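Local coordinates for DUF952 domain-containing protein (Caulobacter vibrioides, PDB 2O0Q), which is of unknown function but belongs to the DUF952 family, part of the ADP-ribosyl clan, at residues G52-A60 with T94-D102. Sequence-based numbering, arbitrary orientation.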
loop_
_atom_site.group_PDB
_atom_site.type_symbol
_atom_site.label_atom_id
_atom_site.label_comp_id
_atom_site.label_asym_id
_atom_site.label_seq_id
_atom_site.Cartn_x
_atom_site.Cartn_y
_atom_site.Cartn_z
ATOM N N GLY A 52 -8.036 -8.347 10.893
ATOM C CA GLY A 52 -8.960 -9.436 10.619
ATOM C C GLY A 52 -9.162 -9.833 9.172
ATOM O O GLY A 52 -9.834 -10.827 8.888
ATOM N N GLN A 53 -8.579 -9.076 8.252
ATOM C CA GLN A 53 -8.735 -9.370 6.835
ATOM C C GLN A 53 -7.754 -10.407 6.313
ATOM O O GLN A 53 -6.542 -10.214 6.356
ATOM C CB GLN A 53 -8.608 -8.084 6.017
ATOM C CG GLN A 53 -9.760 -7.109 6.229
ATOM C CD GLN A 53 -9.663 -5.895 5.337
ATOM O OE1 GLN A 53 -9.488 -6.016 4.124
ATOM N NE2 GLN A 53 -9.784 -4.712 5.931
ATOM N N ALA A 54 -8.292 -11.512 5.807
ATOM C CA ALA A 54 -7.455 -12.570 5.267
ATOM C C ALA A 54 -7.222 -12.313 3.778
ATOM O O ALA A 54 -7.928 -11.516 3.157
ATOM C CB ALA A 54 -8.128 -13.925 5.468
ATOM N N ASN A 55 -6.218 -12.981 3.223
ATOM C CA ASN A 55 -5.893 -12.857 1.810
ATOM C C ASN A 55 -5.474 -11.453 1.396
ATOM O O ASN A 55 -5.862 -10.975 0.328
ATOM C CB ASN A 55 -7.085 -13.301 0.955
ATOM C CG ASN A 55 -7.553 -14.701 1.296
ATOM O OD1 ASN A 55 -6.769 -15.653 1.278
ATOM N ND2 ASN A 55 -8.838 -14.835 1.610
ATOM N N LEU A 56 -4.693 -10.790 2.242
ATOM C CA LEU A 56 -4.211 -9.454 1.925
ATOM C C LEU A 56 -2.890 -9.576 1.183
ATOM O O LEU A 56 -2.150 -10.542 1.363
ATOM C CB LEU A 56 -3.984 -8.629 3.196
ATOM C CG LEU A 56 -5.210 -8.153 3.979
ATOM C CD1 LEU A 56 -4.759 -7.412 5.238
ATOM C CD2 LEU A 56 -6.058 -7.245 3.098
ATOM N N VAL A 57 -2.600 -8.593 0.342
ATOM C CA VAL A 57 -1.352 -8.582 -0.396
ATOM C C VAL A 57 -0.633 -7.265 -0.136
ATOM O O VAL A 57 -1.258 -6.207 -0.008
ATOM C CB VAL A 57 -1.590 -8.785 -1.919
ATOM C CG1 VAL A 57 -2.683 -7.875 -2.397
ATOM C CG2 VAL A 57 -0.293 -8.533 -2.697
ATOM N N LEU A 58 0.687 -7.347 -0.027
ATOM C CA LEU A 58 1.520 -6.179 0.212
ATOM C C LEU A 58 2.279 -5.857 -1.071
ATOM O O LEU A 58 2.972 -6.718 -1.616
ATOM C CB LEU A 58 2.511 -6.478 1.347
ATOM C CG LEU A 58 3.498 -5.420 1.856
ATOM C CD1 LEU A 58 4.508 -5.090 0.783
ATOM C CD2 LEU A 58 2.746 -4.174 2.304
ATOM N N LEU A 59 2.142 -4.626 -1.557
ATOM C CA LEU A 59 2.852 -4.215 -2.763
ATOM C C LEU A 59 3.972 -3.264 -2.363
ATOM O O LEU A 59 3.731 -2.265 -1.680
ATOM C CB LEU A 59 1.923 -3.491 -3.746
ATOM C CG LEU A 59 0.627 -4.148 -4.229
ATOM C CD1 LEU A 59 -0.139 -3.149 -5.091
ATOM C CD2 LEU A 59 0.918 -5.436 -5.005
ATOM N N ALA A 60 5.192 -3.592 -2.780
ATOM C CA ALA A 60 6.363 -2.764 -2.500
ATOM C C ALA A 60 6.626 -1.957 -3.765
ATOM O O ALA A 60 6.756 -2.521 -4.856
ATOM C CB ALA A 60 7.561 -3.643 -2.169
ATOM N N THR A 94 7.526 -3.343 -7.529
ATOM C CA THR A 94 8.800 -4.054 -7.523
ATOM C C THR A 94 8.627 -5.491 -7.037
ATOM O O THR A 94 9.234 -6.414 -7.582
ATOM C CB THR A 94 9.838 -3.320 -6.651
ATOM O OG1 THR A 94 9.427 -3.349 -5.278
ATOM C CG2 THR A 94 9.963 -1.872 -7.098
ATOM N N ARG A 95 7.803 -5.684 -6.011
ATOM C CA ARG A 95 7.540 -7.026 -5.504
ATOM C C ARG A 95 6.276 -7.080 -4.656
ATOM O O ARG A 95 5.871 -6.085 -4.053
ATOM C CB ARG A 95 8.730 -7.565 -4.699
ATOM C CG ARG A 95 9.033 -6.847 -3.400
ATOM C CD ARG A 95 9.945 -7.704 -2.517
ATOM N NE ARG A 95 10.514 -6.945 -1.406
ATOM C CZ ARG A 95 11.554 -6.121 -1.519
ATOM N NH1 ARG A 95 12.145 -5.954 -2.696
ATOM N NH2 ARG A 95 11.998 -5.458 -0.459
ATOM N N GLU A 96 5.656 -8.254 -4.630
ATOM C CA GLU A 96 4.438 -8.466 -3.865
ATOM C C GLU A 96 4.612 -9.639 -2.919
ATOM O O GLU A 96 5.535 -10.443 -3.071
ATOM C CB GLU A 96 3.259 -8.738 -4.800
ATOM C CG GLU A 96 3.477 -9.893 -5.762
ATOM C CD GLU A 96 2.223 -10.231 -6.546
ATOM O OE1 GLU A 96 1.318 -10.874 -5.975
ATOM O OE2 GLU A 96 2.136 -9.842 -7.730
ATOM N N ALA A 97 3.709 -9.736 -1.951
ATOM C CA ALA A 97 3.754 -10.806 -0.967
ATOM C C ALA A 97 2.397 -10.969 -0.315
ATOM O O ALA A 97 1.686 -9.985 -0.082
ATOM C CB ALA A 97 4.798 -10.488 0.091
ATOM N N ASP A 98 2.025 -12.212 -0.030
ATOM C CA ASP A 98 0.753 -12.463 0.628
ATOM C C ASP A 98 1.010 -12.363 2.121
ATOM O O ASP A 98 1.965 -12.941 2.635
ATOM C CB ASP A 98 0.216 -13.847 0.268
ATOM C CG ASP A 98 -0.039 -14.001 -1.217
ATOM O OD1 ASP A 98 -0.567 -13.054 -1.839
ATOM O OD2 ASP A 98 0.282 -15.079 -1.758
ATOM N N LEU A 99 0.157 -11.620 2.812
ATOM C CA LEU A 99 0.307 -11.403 4.244
ATOM C C LEU A 99 -0.425 -12.399 5.131
ATOM O O LEU A 99 -1.447 -12.965 4.741
ATOM C CB LEU A 99 -0.163 -9.991 4.593
ATOM C CG LEU A 99 0.599 -8.834 3.943
ATOM C CD1 LEU A 99 -0.107 -7.525 4.249
ATOM C CD2 LEU A 99 2.030 -8.812 4.461
ATOM N N ASP A 100 0.124 -12.599 6.328
ATOM C CA ASP A 100 -0.445 -13.492 7.331
ATOM C C ASP A 100 -0.840 -12.617 8.519
ATOM O O ASP A 100 -0.243 -11.567 8.744
ATOM C CB ASP A 100 0.586 -14.526 7.808
ATOM C CG ASP A 100 1.054 -15.454 6.699
ATOM O OD1 ASP A 100 0.193 -16.009 5.985
ATOM O OD2 ASP A 100 2.282 -15.633 6.553
ATOM N N LEU A 101 -1.837 -13.055 9.278
ATOM C CA LEU A 101 -2.310 -12.308 10.446
ATOM C C LEU A 101 -1.719 -12.880 11.730
ATOM O O LEU A 101 -1.444 -14.079 11.805
ATOM C CB LEU A 101 -3.833 -12.391 10.534
ATOM C CG LEU A 101 -4.760 -11.369 9.865
ATOM C CD1 LEU A 101 -4.164 -10.805 8.598
ATOM C CD2 LEU A 101 -6.094 -12.043 9.602
ATOM N N ASP A 102 -1.506 -12.032 12.734
ATOM C CA ASP A 102 -0.999 -12.525 14.011
ATOM C C ASP A 102 -2.214 -12.848 14.876
ATOM O O ASP A 102 -3.348 -12.816 14.385
ATOM C CB ASP A 102 -0.068 -11.505 14.690
ATOM C CG ASP A 102 -0.765 -10.212 15.079
ATOM O OD1 ASP A 102 -0.037 -9.234 15.366
ATOM O OD2 ASP A 102 -2.017 -10.162 15.115
HETATM O O HOH W 1 -4.151 -11.191 5.120
#
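Leu58 and Ala97 form a hydrogen-bonded pair in the antiparallel ladder joining strand 56-62 to strand 93-98. Leu58 N reaches Ala97 O at 2.8 Å, whereas the return bond from Ala97 N to Leu58 O is weak and bent. Two residues further along, Leu99 N donates almost straight (175°) to Leu56 O. At the other end Thr94 and Arg95 both face Ala60 in a classic beta bulge. Ala60 O takes two Thr94 donors there: the backbone N, and OG1 at 2.8 Å from well above the carbonyl plane. The Thr94 hydroxyl gets there by sitting between its own N and carbonyl carbon (chi1 66°). Arg95 takes the same first rotamer, laying CG against Ala60 CB (3.7 Å) before its chain runs on extended. Leu99 turns both methyls to Leu58 CB, CD2 at 3.9 Å, and CD1 also touches Leu56 CB. On the reverse face, Leu59 and Glu96 lie side by side, Leu59 CD2 meeting Glu96 CB at 4.1 Å, and Val57 CG2 touches the same CB. Past the ladder the chains diverge. One water bridges Gln53 O, Leu56 N and Leu99 O, and Leu101 CD1 comes within 3.3 Å of Gln53 O, its other methyl lying by Gly52. Strand 93-98 forms an edge of the six-stranded antiparallel sheet, with strand 56-62 between it and strand 3-9. Helix 10-19 covers the Val57 and Leu59 face through Trp13, whose NE1 is hydrogen-bonded to Glu96 OE2, while Arg10 forms a salt bridge with Asp98; on the opposite face, His112 of helix 110-114 packs against Ala97 and Leu99.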